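Local coordinates for protein class B carbapenemase GOB-18 (Elizabethkingia meningoseptica, PDB 5K0W) that hydrolyses beta-lactam antibiotics, carbapenems among them, as a zinc-dependent metallo-beta-lactamase of subclass B3 with two zinc ions in its active site, at residues L95-A99 / D124-L128; V127-G132 / V143-T149; K133-E137 / P173-K177; S179-F184 / V195-N199; V203-F209 / Y279-K285. All coordinates share one frame; numbering follows the deposited sequence.

Interaction 1: L95-A99 / D124-L128; sequences LLTQA and DVDVL. With ZN (zinc ion), chain D.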
# COMPACT_ATOMS: atom_id res chain seq x y z
N LEU A 95 -1.72 -0.06 -8.59
CA LEU A 95 -0.66 0.65 -7.84
C LEU A 95 -0.27 -0.06 -6.53
O LEU A 95 -1.02 -0.90 -6.03
CB LEU A 95 -1.00 2.14 -7.60
CG LEU A 95 -1.33 3.00 -8.84
CD1 LEU A 95 -1.89 4.35 -8.44
CD2 LEU A 95 -0.10 3.22 -9.70
N LEU A 96 0.93 0.26 -6.00
CA LEU A 96 1.53 -0.38 -4.83
C LEU A 96 2.11 0.60 -3.84
O LEU A 96 2.77 1.56 -4.26
CB LEU A 96 2.70 -1.25 -5.30
CG LEU A 96 2.50 -2.74 -5.45
CD1 LEU A 96 3.81 -3.40 -5.79
CD2 LEU A 96 1.91 -3.35 -4.19
N THR A 97 2.00 0.31 -2.54
CA THR A 97 2.64 1.16 -1.53
C THR A 97 3.95 0.54 -1.05
O THR A 97 4.78 1.25 -0.47
CB THR A 97 1.68 1.51 -0.37
OG1 THR A 97 1.22 0.31 0.25
CG2 THR A 97 0.52 2.40 -0.81
N GLN A 98 4.14 -0.78 -1.27
CA GLN A 98 5.32 -1.56 -0.88
C GLN A 98 5.32 -2.93 -1.60
O GLN A 98 4.25 -3.51 -1.79
CB GLN A 98 5.40 -1.73 0.66
CG GLN A 98 4.14 -2.31 1.29
CD GLN A 98 4.38 -2.80 2.70
OE1 GLN A 98 4.95 -3.88 2.91
NE2 GLN A 98 3.89 -2.04 3.69
N ALA A 99 6.52 -3.44 -1.98
CA ALA A 99 6.67 -4.72 -2.70
C ALA A 99 6.88 -5.93 -1.80
O ALA A 99 7.91 -6.62 -1.89
CB ALA A 99 7.76 -4.62 -3.76
N ASP A 124 11.52 -0.60 -6.70
CA ASP A 124 10.98 -1.92 -6.37
C ASP A 124 10.82 -2.90 -7.55
O ASP A 124 10.39 -4.04 -7.34
CB ASP A 124 9.69 -1.80 -5.55
CG ASP A 124 9.88 -1.77 -4.02
OD1 ASP A 124 10.95 -2.27 -3.53
OD2 ASP A 124 8.94 -1.33 -3.31
N VAL A 125 11.20 -2.47 -8.76
CA VAL A 125 11.12 -3.24 -10.00
C VAL A 125 11.66 -4.68 -9.92
O VAL A 125 10.91 -5.61 -10.24
CB VAL A 125 11.69 -2.42 -11.18
CG1 VAL A 125 12.16 -3.30 -12.34
CG2 VAL A 125 10.65 -1.43 -11.66
N ASP A 126 12.94 -4.87 -9.49
CA ASP A 126 13.57 -6.19 -9.39
C ASP A 126 12.85 -7.12 -8.43
O ASP A 126 12.62 -8.27 -8.79
CB ASP A 126 15.08 -6.09 -9.13
CG ASP A 126 15.90 -5.70 -10.37
OD1 ASP A 126 15.47 -6.05 -11.51
OD2 ASP A 126 16.95 -5.03 -10.21
N VAL A 127 12.40 -6.61 -7.26
CA VAL A 127 11.62 -7.41 -6.30
C VAL A 127 10.34 -7.98 -6.96
O VAL A 127 9.98 -9.15 -6.75
CB VAL A 127 11.33 -6.60 -4.99
CG1 VAL A 127 10.42 -7.37 -4.04
CG2 VAL A 127 12.63 -6.22 -4.30
N LEU A 128 9.69 -7.17 -7.81
CA LEU A 128 8.46 -7.56 -8.48
C LEU A 128 8.64 -8.56 -9.61
O LEU A 128 7.85 -9.49 -9.74
CB LEU A 128 7.65 -6.34 -8.92
CG LEU A 128 6.95 -5.64 -7.75
CD1 LEU A 128 6.96 -4.17 -7.91
CD2 LEU A 128 5.55 -6.17 -7.55
ZN ZN D . 5.85 -4.91 4.42
O HOH W 1 4.26 -4.75 5.74
O HOH W 2 6.59 -6.26 5.99

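Interaction 2: V127-G132 / V143-T149; sequences VLRTGG and VTFKPVT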
# COMPACT_ATOMS: atom_id res chain seq x y z
N VAL A 127 12.40 -6.61 -7.26
CA VAL A 127 11.62 -7.41 -6.30
C VAL A 127 10.34 -7.98 -6.96
O VAL A 127 9.98 -9.15 -6.75
CB VAL A 127 11.33 -6.60 -4.99
CG1 VAL A 127 10.42 -7.37 -4.04
CG2 VAL A 127 12.63 -6.22 -4.30
N LEU A 128 9.69 -7.17 -7.81
CA LEU A 128 8.46 -7.56 -8.48
C LEU A 128 8.64 -8.56 -9.61
O LEU A 128 7.85 -9.49 -9.74
CB LEU A 128 7.65 -6.34 -8.92
CG LEU A 128 6.95 -5.64 -7.75
CD1 LEU A 128 6.96 -4.17 -7.91
CD2 LEU A 128 5.55 -6.17 -7.55
N ARG A 129 9.72 -8.40 -10.38
CA ARG A 129 10.05 -9.28 -11.50
C ARG A 129 10.55 -10.65 -11.02
O ARG A 129 10.39 -11.63 -11.75
CB ARG A 129 11.09 -8.60 -12.42
CG ARG A 129 10.57 -7.35 -13.10
CD ARG A 129 11.65 -6.70 -13.95
NE ARG A 129 11.60 -7.19 -15.33
CZ ARG A 129 11.08 -6.51 -16.35
NH1 ARG A 129 10.58 -5.29 -16.16
NH2 ARG A 129 11.07 -7.03 -17.57
N THR A 130 11.14 -10.71 -9.80
CA THR A 130 11.67 -11.92 -9.19
C THR A 130 10.74 -12.53 -8.14
O THR A 130 11.13 -13.48 -7.46
CB THR A 130 13.05 -11.69 -8.57
OG1 THR A 130 12.93 -10.95 -7.35
CG2 THR A 130 14.06 -11.08 -9.53
N GLY A 131 9.53 -11.97 -8.01
CA GLY A 131 8.53 -12.44 -7.06
C GLY A 131 9.01 -12.51 -5.62
O GLY A 131 8.59 -13.40 -4.87
N GLY A 132 9.88 -11.58 -5.24
CA GLY A 132 10.40 -11.49 -3.89
C GLY A 132 11.83 -11.94 -3.67
O GLY A 132 12.42 -11.59 -2.64
N VAL A 143 10.48 -17.19 -3.47
CA VAL A 143 9.37 -16.60 -4.22
C VAL A 143 8.14 -16.63 -3.33
O VAL A 143 7.55 -17.71 -3.13
CB VAL A 143 9.13 -17.28 -5.60
CG1 VAL A 143 7.94 -16.65 -6.33
CG2 VAL A 143 10.37 -17.23 -6.49
N THR A 144 7.78 -15.47 -2.76
CA THR A 144 6.63 -15.31 -1.84
C THR A 144 5.35 -14.88 -2.56
O THR A 144 4.27 -14.93 -1.98
CB THR A 144 6.96 -14.36 -0.68
OG1 THR A 144 7.68 -13.23 -1.18
CG2 THR A 144 7.72 -15.03 0.43
N PHE A 145 5.47 -14.45 -3.82
CA PHE A 145 4.33 -14.01 -4.61
C PHE A 145 4.62 -14.19 -6.10
O PHE A 145 5.80 -14.16 -6.50
CB PHE A 145 3.96 -12.55 -4.28
CG PHE A 145 4.97 -11.51 -4.69
CD1 PHE A 145 5.97 -11.11 -3.81
CD2 PHE A 145 4.89 -10.88 -5.92
CE1 PHE A 145 6.88 -10.12 -4.17
CE2 PHE A 145 5.81 -9.90 -6.29
CZ PHE A 145 6.80 -9.52 -5.41
N LYS A 146 3.56 -14.35 -6.91
CA LYS A 146 3.66 -14.51 -8.37
C LYS A 146 4.35 -13.30 -8.95
O LYS A 146 3.81 -12.19 -8.84
CB LYS A 146 2.28 -14.64 -9.02
CG LYS A 146 1.62 -16.01 -8.98
CD LYS A 146 0.15 -15.84 -9.41
CE LYS A 146 -0.55 -17.12 -9.78
NZ LYS A 146 -1.64 -16.88 -10.76
N PRO A 147 5.55 -13.45 -9.56
CA PRO A 147 6.23 -12.28 -10.14
C PRO A 147 5.38 -11.53 -11.17
O PRO A 147 4.57 -12.14 -11.86
CB PRO A 147 7.49 -12.89 -10.76
CG PRO A 147 7.20 -14.32 -10.92
CD PRO A 147 6.35 -14.67 -9.76
N VAL A 148 5.53 -10.20 -11.21
CA VAL A 148 4.80 -9.30 -12.12
C VAL A 148 5.77 -8.31 -12.80
O VAL A 148 6.77 -7.91 -12.19
CB VAL A 148 3.55 -8.64 -11.44
CG1 VAL A 148 3.95 -7.74 -10.28
CG2 VAL A 148 2.68 -7.87 -12.43
N THR A 149 5.48 -7.96 -14.08
CA THR A 149 6.28 -7.03 -14.88
C THR A 149 5.59 -5.66 -15.04
O THR A 149 4.54 -5.58 -15.69
CB THR A 149 6.73 -7.71 -16.16
OG1 THR A 149 7.60 -8.79 -15.79
CG2 THR A 149 7.47 -6.77 -17.11

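Interaction 3: K133-E137 / P173-K177; sequences KSDYE and PGHTK. With ZN (zinc ion), chain D.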
# COMPACT_ATOMS: atom_id res chain seq x y z
N LYS A 133 12.42 -12.70 -4.61
CA LYS A 133 13.79 -13.21 -4.50
C LYS A 133 14.84 -12.14 -4.24
O LYS A 133 15.74 -12.39 -3.45
CB LYS A 133 14.19 -14.05 -5.72
CG LYS A 133 13.44 -15.37 -5.83
CD LYS A 133 13.97 -16.19 -7.01
CE LYS A 133 13.49 -15.71 -8.36
NZ LYS A 133 14.25 -16.34 -9.48
N SER A 134 14.71 -10.95 -4.87
CA SER A 134 15.69 -9.88 -4.66
C SER A 134 15.47 -9.03 -3.41
O SER A 134 16.29 -8.16 -3.15
CB SER A 134 15.81 -9.01 -5.90
OG SER A 134 14.57 -8.40 -6.17
N ASP A 135 14.40 -9.26 -2.63
CA ASP A 135 14.13 -8.46 -1.42
C ASP A 135 15.24 -8.62 -0.37
O ASP A 135 15.57 -9.75 -0.01
CB ASP A 135 12.75 -8.78 -0.82
CG ASP A 135 12.26 -7.74 0.18
OD1 ASP A 135 12.77 -7.73 1.33
OD2 ASP A 135 11.37 -6.93 -0.18
N TYR A 136 15.79 -7.48 0.10
CA TYR A 136 16.85 -7.40 1.12
C TYR A 136 16.52 -8.14 2.41
O TYR A 136 17.43 -8.48 3.19
CB TYR A 136 17.21 -5.93 1.39
CG TYR A 136 16.22 -5.18 2.25
CD1 TYR A 136 15.06 -4.65 1.70
CD2 TYR A 136 16.45 -4.99 3.61
CE1 TYR A 136 14.16 -3.94 2.48
CE2 TYR A 136 15.53 -4.31 4.41
CZ TYR A 136 14.38 -3.80 3.84
OH TYR A 136 13.50 -3.10 4.63
N GLU A 137 15.23 -8.39 2.65
CA GLU A 137 14.81 -9.13 3.82
C GLU A 137 13.94 -10.33 3.45
O GLU A 137 14.21 -11.43 3.92
CB GLU A 137 14.13 -8.21 4.87
CG GLU A 137 13.60 -8.90 6.13
CD GLU A 137 14.58 -9.50 7.13
OE1 GLU A 137 15.81 -9.43 6.91
OE2 GLU A 137 14.09 -10.02 8.16
N PRO A 173 10.99 5.53 0.87
CA PRO A 173 11.72 4.26 1.03
C PRO A 173 12.05 3.84 2.46
O PRO A 173 11.83 4.59 3.41
CB PRO A 173 12.97 4.45 0.17
CG PRO A 173 13.22 5.92 0.20
CD PRO A 173 11.86 6.57 0.26
N GLY A 174 12.59 2.64 2.60
CA GLY A 174 12.99 2.09 3.88
C GLY A 174 12.35 0.75 4.10
O GLY A 174 13.03 -0.26 4.13
N HIS A 175 11.02 0.72 4.25
CA HIS A 175 10.29 -0.51 4.48
C HIS A 175 10.61 -1.50 3.34
O HIS A 175 10.81 -2.69 3.57
CB HIS A 175 8.80 -0.23 4.64
CG HIS A 175 8.02 -1.43 5.07
ND1 HIS A 175 7.86 -1.76 6.41
CD2 HIS A 175 7.40 -2.38 4.32
CE1 HIS A 175 7.14 -2.87 6.43
NE2 HIS A 175 6.84 -3.28 5.19
N THR A 176 10.66 -0.98 2.11
CA THR A 176 11.10 -1.62 0.88
C THR A 176 11.90 -0.48 0.20
O THR A 176 11.74 0.69 0.58
CB THR A 176 9.96 -2.19 0.00
OG1 THR A 176 9.13 -1.14 -0.46
CG2 THR A 176 9.15 -3.27 0.69
N LYS A 177 12.77 -0.83 -0.76
CA LYS A 177 13.59 0.14 -1.49
C LYS A 177 12.71 1.18 -2.21
O LYS A 177 13.08 2.34 -2.30
CB LYS A 177 14.56 -0.57 -2.47
CG LYS A 177 15.69 -1.34 -1.76
CD LYS A 177 16.53 -2.14 -2.67
CE LYS A 177 17.75 -2.70 -1.97
NZ LYS A 177 18.19 -3.98 -2.57
ZN ZN D . 5.85 -4.91 4.42
O HOH W 3 15.33 -5.15 -2.11
O HOH W 1 4.26 -4.75 5.74
O HOH W 2 6.59 -6.26 5.99

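Interaction 4: S179-F184 / V195-N199; sequences SCSFIF and VLIAN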
# COMPACT_ATOMS: atom_id res chain seq x y z
N SER A 179 9.16 1.71 -1.36
CA SER A 179 7.88 1.92 -0.69
C SER A 179 7.46 3.37 -0.95
O SER A 179 8.30 4.24 -1.15
CB SER A 179 7.93 1.60 0.80
OG SER A 179 9.20 1.82 1.40
N CYS A 180 6.16 3.60 -1.11
CA CYS A 180 5.67 4.93 -1.43
C CYS A 180 4.28 5.17 -0.90
O CYS A 180 3.57 4.24 -0.53
CB CYS A 180 5.74 5.16 -2.94
SG CYS A 180 4.84 3.93 -3.91
N SER A 181 3.88 6.44 -0.90
CA SER A 181 2.54 6.83 -0.50
C SER A 181 1.94 7.57 -1.68
O SER A 181 2.67 7.93 -2.61
CB SER A 181 2.57 7.74 0.73
OG SER A 181 3.20 7.11 1.84
N PHE A 182 0.63 7.77 -1.65
CA PHE A 182 -0.07 8.50 -2.70
C PHE A 182 -0.89 9.62 -2.13
O PHE A 182 -1.46 9.49 -1.04
CB PHE A 182 -0.92 7.56 -3.58
CG PHE A 182 -0.12 6.49 -4.27
CD1 PHE A 182 0.45 6.72 -5.51
CD2 PHE A 182 0.04 5.23 -3.68
CE1 PHE A 182 1.17 5.71 -6.17
CE2 PHE A 182 0.79 4.23 -4.33
CZ PHE A 182 1.34 4.47 -5.56
N ILE A 183 -0.92 10.74 -2.83
CA ILE A 183 -1.66 11.91 -2.42
C ILE A 183 -2.53 12.38 -3.57
O ILE A 183 -2.06 12.51 -4.71
CB ILE A 183 -0.77 13.01 -1.74
CG1 ILE A 183 -1.59 14.03 -0.95
CG2 ILE A 183 0.23 13.68 -2.70
CD1 ILE A 183 -1.00 14.34 0.38
N PHE A 184 -3.82 12.56 -3.29
CA PHE A 184 -4.80 12.99 -4.29
C PHE A 184 -5.98 13.69 -3.66
O PHE A 184 -6.23 13.56 -2.46
CB PHE A 184 -5.26 11.79 -5.15
CG PHE A 184 -6.12 10.80 -4.40
CD1 PHE A 184 -5.54 9.82 -3.60
CD2 PHE A 184 -7.51 10.85 -4.50
CE1 PHE A 184 -6.33 8.92 -2.90
CE2 PHE A 184 -8.30 9.95 -3.79
CZ PHE A 184 -7.71 8.98 -3.00
N VAL A 195 -6.50 13.43 0.16
CA VAL A 195 -6.30 12.10 0.72
C VAL A 195 -4.86 11.62 0.60
O VAL A 195 -4.25 11.73 -0.47
CB VAL A 195 -7.32 11.09 0.12
CG1 VAL A 195 -7.14 9.69 0.70
CG2 VAL A 195 -8.75 11.57 0.33
N LEU A 196 -4.31 11.11 1.71
CA LEU A 196 -2.98 10.53 1.78
C LEU A 196 -3.11 9.04 2.08
O LEU A 196 -3.71 8.68 3.10
CB LEU A 196 -2.12 11.22 2.87
CG LEU A 196 -0.75 10.59 3.12
CD1 LEU A 196 0.26 11.03 2.08
CD2 LEU A 196 -0.27 10.88 4.52
N ILE A 197 -2.57 8.19 1.20
CA ILE A 197 -2.53 6.74 1.38
C ILE A 197 -1.07 6.47 1.78
O ILE A 197 -0.20 6.45 0.93
CB ILE A 197 -3.00 5.95 0.12
CG1 ILE A 197 -4.50 6.18 -0.13
CG2 ILE A 197 -2.71 4.42 0.25
CD1 ILE A 197 -4.96 5.77 -1.47
N ALA A 198 -0.81 6.37 3.07
CA ALA A 198 0.53 6.25 3.62
C ALA A 198 1.11 4.85 3.75
O ALA A 198 0.41 3.91 4.08
CB ALA A 198 0.59 6.95 4.96
N ASN A 199 2.42 4.73 3.54
CA ASN A 199 3.13 3.50 3.82
C ASN A 199 4.05 3.87 4.99
O ASN A 199 5.10 4.48 4.81
CB ASN A 199 3.90 2.94 2.62
CG ASN A 199 4.36 1.53 2.89
OD1 ASN A 199 3.59 0.57 2.83
ND2 ASN A 199 5.57 1.39 3.37

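Interaction 5: V203-F209 / Y279-K285; sequences VIVDKKF and YLNKIKK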
# COMPACT_ATOMS: atom_id res chain seq x y z
N VAL A 203 10.57 -0.62 10.63
CA VAL A 203 11.83 -1.36 10.40
C VAL A 203 11.60 -2.87 10.55
O VAL A 203 11.24 -3.32 11.64
CB VAL A 203 13.03 -0.83 11.26
CG1 VAL A 203 14.31 -1.64 11.00
CG2 VAL A 203 13.29 0.64 10.98
N ILE A 204 11.84 -3.64 9.46
CA ILE A 204 11.66 -5.11 9.41
C ILE A 204 12.93 -5.94 9.70
O ILE A 204 12.84 -7.15 9.95
CB ILE A 204 10.93 -5.57 8.12
CG1 ILE A 204 11.81 -5.35 6.85
CG2 ILE A 204 9.58 -4.84 8.02
CD1 ILE A 204 11.26 -5.91 5.57
N VAL A 205 14.11 -5.28 9.67
CA VAL A 205 15.41 -5.91 9.95
C VAL A 205 15.75 -5.88 11.44
O VAL A 205 15.64 -4.83 12.10
CB VAL A 205 16.60 -5.45 9.06
CG1 VAL A 205 16.41 -5.91 7.62
CG2 VAL A 205 16.84 -3.95 9.13
N ASP A 206 16.18 -7.02 11.96
CA ASP A 206 16.58 -7.24 13.36
C ASP A 206 18.06 -6.84 13.58
O ASP A 206 18.42 -6.40 14.67
CB ASP A 206 16.37 -8.73 13.74
CG ASP A 206 15.15 -9.40 13.11
OD1 ASP A 206 15.17 -9.64 11.86
OD2 ASP A 206 14.20 -9.71 13.86
N LYS A 207 18.90 -6.98 12.53
CA LYS A 207 20.32 -6.65 12.51
C LYS A 207 20.61 -5.15 12.21
O LYS A 207 19.74 -4.44 11.71
CB LYS A 207 21.08 -7.58 11.54
CG LYS A 207 20.71 -7.42 10.07
CD LYS A 207 21.52 -8.35 9.17
CE LYS A 207 21.38 -7.98 7.71
NZ LYS A 207 22.38 -8.66 6.85
N LYS A 208 21.85 -4.69 12.50
CA LYS A 208 22.35 -3.32 12.29
C LYS A 208 22.32 -2.94 10.83
O LYS A 208 22.69 -3.76 10.00
CB LYS A 208 23.80 -3.18 12.83
CG LYS A 208 23.91 -3.36 14.34
CD LYS A 208 25.35 -3.33 14.84
CE LYS A 208 25.39 -3.61 16.33
NZ LYS A 208 26.74 -3.39 16.91
N PHE A 209 21.89 -1.70 10.51
CA PHE A 209 21.78 -1.22 9.11
C PHE A 209 23.07 -1.39 8.30
O PHE A 209 23.03 -1.62 7.08
CB PHE A 209 21.25 0.23 9.01
CG PHE A 209 19.81 0.45 9.44
CD1 PHE A 209 18.81 -0.46 9.11
CD2 PHE A 209 19.45 1.60 10.14
CE1 PHE A 209 17.49 -0.25 9.52
CE2 PHE A 209 18.12 1.80 10.55
CZ PHE A 209 17.15 0.88 10.23
N TYR A 279 13.39 4.33 15.19
CA TYR A 279 14.37 4.34 14.11
C TYR A 279 15.72 4.87 14.62
O TYR A 279 16.76 4.25 14.38
CB TYR A 279 13.88 5.15 12.90
CG TYR A 279 14.99 5.58 11.96
CD1 TYR A 279 15.65 4.64 11.17
CD2 TYR A 279 15.40 6.90 11.90
CE1 TYR A 279 16.71 5.02 10.34
CE2 TYR A 279 16.45 7.29 11.06
CZ TYR A 279 17.11 6.35 10.29
OH TYR A 279 18.14 6.74 9.48
N LEU A 280 15.68 6.01 15.35
CA LEU A 280 16.86 6.64 15.93
C LEU A 280 17.45 5.76 17.02
O LEU A 280 18.67 5.66 17.10
CB LEU A 280 16.58 8.05 16.47
CG LEU A 280 16.22 9.11 15.44
CD1 LEU A 280 15.33 10.20 16.05
CD2 LEU A 280 17.46 9.69 14.75
N ASN A 281 16.59 5.10 17.82
CA ASN A 281 17.07 4.21 18.87
C ASN A 281 17.82 3.02 18.29
O ASN A 281 18.78 2.53 18.90
CB ASN A 281 15.94 3.75 19.77
CG ASN A 281 16.36 3.69 21.20
OD1 ASN A 281 16.51 4.72 21.86
ND2 ASN A 281 16.62 2.49 21.68
N LYS A 282 17.43 2.61 17.07
CA LYS A 282 18.10 1.52 16.35
C LYS A 282 19.49 1.99 15.84
O LYS A 282 20.48 1.27 16.04
CB LYS A 282 17.21 0.99 15.20
CG LYS A 282 17.89 -0.06 14.34
CD LYS A 282 16.94 -1.05 13.73
CE LYS A 282 17.64 -2.07 12.87
NZ LYS A 282 18.37 -3.08 13.68
N ILE A 283 19.56 3.19 15.22
CA ILE A 283 20.82 3.74 14.70
C ILE A 283 21.88 4.07 15.76
O ILE A 283 23.07 4.04 15.44
CB ILE A 283 20.65 4.83 13.62
CG1 ILE A 283 20.23 6.17 14.21
CG2 ILE A 283 19.70 4.38 12.53
CD1 ILE A 283 21.11 7.30 13.82
N LYS A 284 21.47 4.33 17.03
CA LYS A 284 22.48 4.59 18.06
C LYS A 284 23.39 3.40 18.32
O LYS A 284 24.59 3.61 18.57
CB LYS A 284 21.98 5.30 19.35
CG LYS A 284 20.56 5.04 19.79
CD LYS A 284 20.15 5.98 20.95
CE LYS A 284 19.44 7.25 20.51
NZ LYS A 284 18.04 7.32 21.02
N LYS A 285 22.87 2.16 18.12
CA LYS A 285 23.62 0.90 18.23
C LYS A 285 24.75 0.78 17.17
O LYS A 285 25.64 -0.07 17.33
CB LYS A 285 22.69 -0.31 18.10
CG LYS A 285 21.54 -0.38 19.10
CD LYS A 285 20.30 -1.07 18.51
CE LYS A 285 20.53 -2.34 17.70
NZ LYS A 285 20.59 -2.09 16.22

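Interaction 1: L95-A99 / D124-L128
Asp124 OD2 is hydrogen-bonded to Thr176 OG1 and lies 3.5 Å from Ala99 CB; the carboxylate rests beside the methyl group, and its hydrogen-bond partners come from outside the two segments, Gly178 N adding a weak bond to OD1. Ala99 CB fits between this carboxylate and two side chains of helix 125-129. Val127 comes to it with CG1, 3.8 Å from Ala99 CB and 3.4 Å from Ala99 O; a chi1 of 175° puts that branch on the side facing Ala99. Leu96 and Leu128 reach toward each other tip to tip, with Leu96 CD1 3.7 Å from Leu128 CD2. The segment 95-99 is the connection between strand 91-95 and helix 101-104 that carries the first zinc ligands in the alpha-beta/beta-alpha fold of metallo-beta-lactamases. The CB of Gln98 points away from 124-128, and Gln98 OE1 binds the zinc ion at 2.0 Å. His100 and His175 complete the protein ligands, and two waters lie 2.1 and 2.2 Å from the metal. A glutamine in place of the histidine usual at this position in B3 enzymes probably accounts for the description of the site as unusual. Gln98 NE2 donates to Asn199 OD1, which fixes the rotation of the amide and leaves OE1 for the metal; water 1, itself on the zinc, is a weak second acceptor for NE2.

Interaction 2: V127-G132 / V143-T149
The end of helix 125-129 and the chain after it lie against the irregular segment 143-149, closest at Gly131 and Pro147, whose CA atoms are 3.8 Å apart. Val148 N donates to Leu128 O at 2.8 Å. Gly131 O receives two weak bonds, from Thr144 N and from Phe145 N. The Phe145 ring lies with one face over the Gly131 backbone: Gly131 CA is 3.8 Å from the ring centroid and 14° off its normal, a CH-pi contact. Chi1 of 67° sets the Phe145 ring between its own backbone N and carbonyl carbon, turned back over Gly131. Val127 O and Leu128 CD2 approach the same ring obliquely. Leu128 and Val148 run side by side in the same direction, Leu128 CD2 to Val148 CG1 3.5 Å. Farther out Thr149 lies over one face of the Arg129 guanidinium, its CG2 3.6 Å from Arg129 NH1. Pro147 CB sits 3.3 Å from Arg129 O. Tyr101 and Thr104 of helix 101-104 also pack on Phe145. One firm and two weak backbone bonds join the segments, and the rest of the hold is CH-pi and apolar packing, with an aromatic face resting directly on the peptide at Gly131.

Interaction 3: K133-E137 / P173-K177
The Tyr136 ring has Glu137 CB over one face, offset toward the rim, while His175 O and Thr176 CA stand at its edge near the ring plane. Water 3 also lies at the edge, in plane, and Tyr215 meets the ring edge-to-face. Two loops of the metallo-beta-lactamase fold join here at the zinc site. One, 133-137, comes after helix 125-129; the other is the turn between strands 165-171 and 180-187 that supplies a zinc histidine. The Tyr136 hydroxyl lies 2.9 Å from both Gly174 O and His175 O, and its single proton could go to either carbonyl. Water 3 bridges the loops, accepting from Tyr136 N at 3.2 Å and from Lys177 NZ at 3.1 Å. On the side of 133-137, Asp135 OD1 closes an Asx turn by accepting from Glu137 N, and it also takes Met138 N. Gly174 N donates to Thr176 O across the histidine. The carbonyl of His175 faces the phenol, and this metal-binding residue may therefore also be held through its main chain. Its CB points away from 133-137, and chi1 of -172° carries the imidazole on to the metal, where His175 NE2 reaches the zinc ion at 2.1 Å.

Interaction 4: S179-F184 / V195-N199
Phe184 and Val195 lie side by side and point the same way, the aromatic ring presenting a face to the valine: Val195 CB lies 4.0 Å from the centroid of the Phe184 ring and 22° off the normal. They form a hydrogen-bonded pair of the antiparallel hairpin made by strands 180-187 and 192-198, in the second sheet of the metallo-beta-lactamase sandwich. Chi1 of 70° swings the Phe184 ring across toward the neighbouring strand. Its rim then meets Ile197, whose CD1 stands at the ring edge 3.7 Å from Phe184 CE1. Phe182, the hydrogen-bonded partner of Ile197, is on this same side of the sheet. Leu44 and Ile57 from the other sheet cover Phe184, which places these side chains in the interior of the sandwich. On the opposite side Ile183 crosses Leu196 at a slant, Ile183 CD1 to Leu196 CD1 3.9 Å, at a non-hydrogen-bonded pair. The backbone bonds alternate with these contacts: Phe182 and Ile197 exchange two, as do Phe184 and Val195. Toward the zinc site the regular pairing gives way to a side-chain bond. Chi1 of -59° brings Ser181 OG to Asn199 N, 3.0 Å away, where it accepts; the same hydroxyl is bonded to His172 ND1. Asn199 is carried past Cys180, its CB 3.4 Å from Cys180 O, and turns its amide toward the metal ligands. Asn199 OD1 also accepts from Ser240 OG, consistent with a second-shell role. The amide nitrogen, Asn199 ND2, packs 3.5 Å from Ser179 CB.

Interaction 5: V203-F209 / Y279-K285
Lys282 NZ donates to Lys207 O at 2.8 Å, the nitrogen standing well above the carbonyl plane, and Lys282 has the largest share of the buried surface of any one residue. This is the packing of the last turns of the C-terminal helix 265-284 on the loop 203-209, which runs from strand 192-198 toward helix 218-230. A chi1 near 180° sends the Lys282 side chain straight off the helix until a bend at chi4 of 74° turns the ammonium to the carbonyl. On the way its CE lies over one face of the Phe209 ring, 4.2 Å from the centroid, a CH-pi contact; the ammonium itself is too distant for more than a weak cation-pi attraction. Val203 CG1 touches the same lysine side chain at Lys282 CD, 3.8 Å away. Ile283 comes to the edge of the Phe209 ring with CG2. The rings of Phe209 and Tyr279 meet rim to rim, planes at 34°, neither over the other's face. Outside this layer, helix 218-230 touches both sides: Ile218 and Gln219 meet Phe209, while Ala223 and Phe226 pack on Tyr279. At the exposed end Lys208 crosses Lys285, whose NZ bonds weakly back to Lys282 O and lies 4.0 Å from Lys208 CG.

Interaction 1 closes along the chain before interactions 3, 4 and 5 open; interactions 2 and 3 alternate their segments, interaction 4 follows 3, and interaction 5 comes last. Interactions 1 and 2 share Val127 and Leu128 of helix 125-129, their centres 9 Å apart. Interaction 3 is also about 9 Å from interaction 1, and the two share one zinc ion and its two waters. Interaction 4, centred about 14 Å from interaction 1, lies in the five-stranded sheet that includes strands 180-187 and 192-198. Interaction 5 is peripheral, yet Ile204 of its loop packs on His175 and Tyr136. The zinc ligands sit on loops at strand ends of the two sheets, with helix 125-129 packed behind one of those loops.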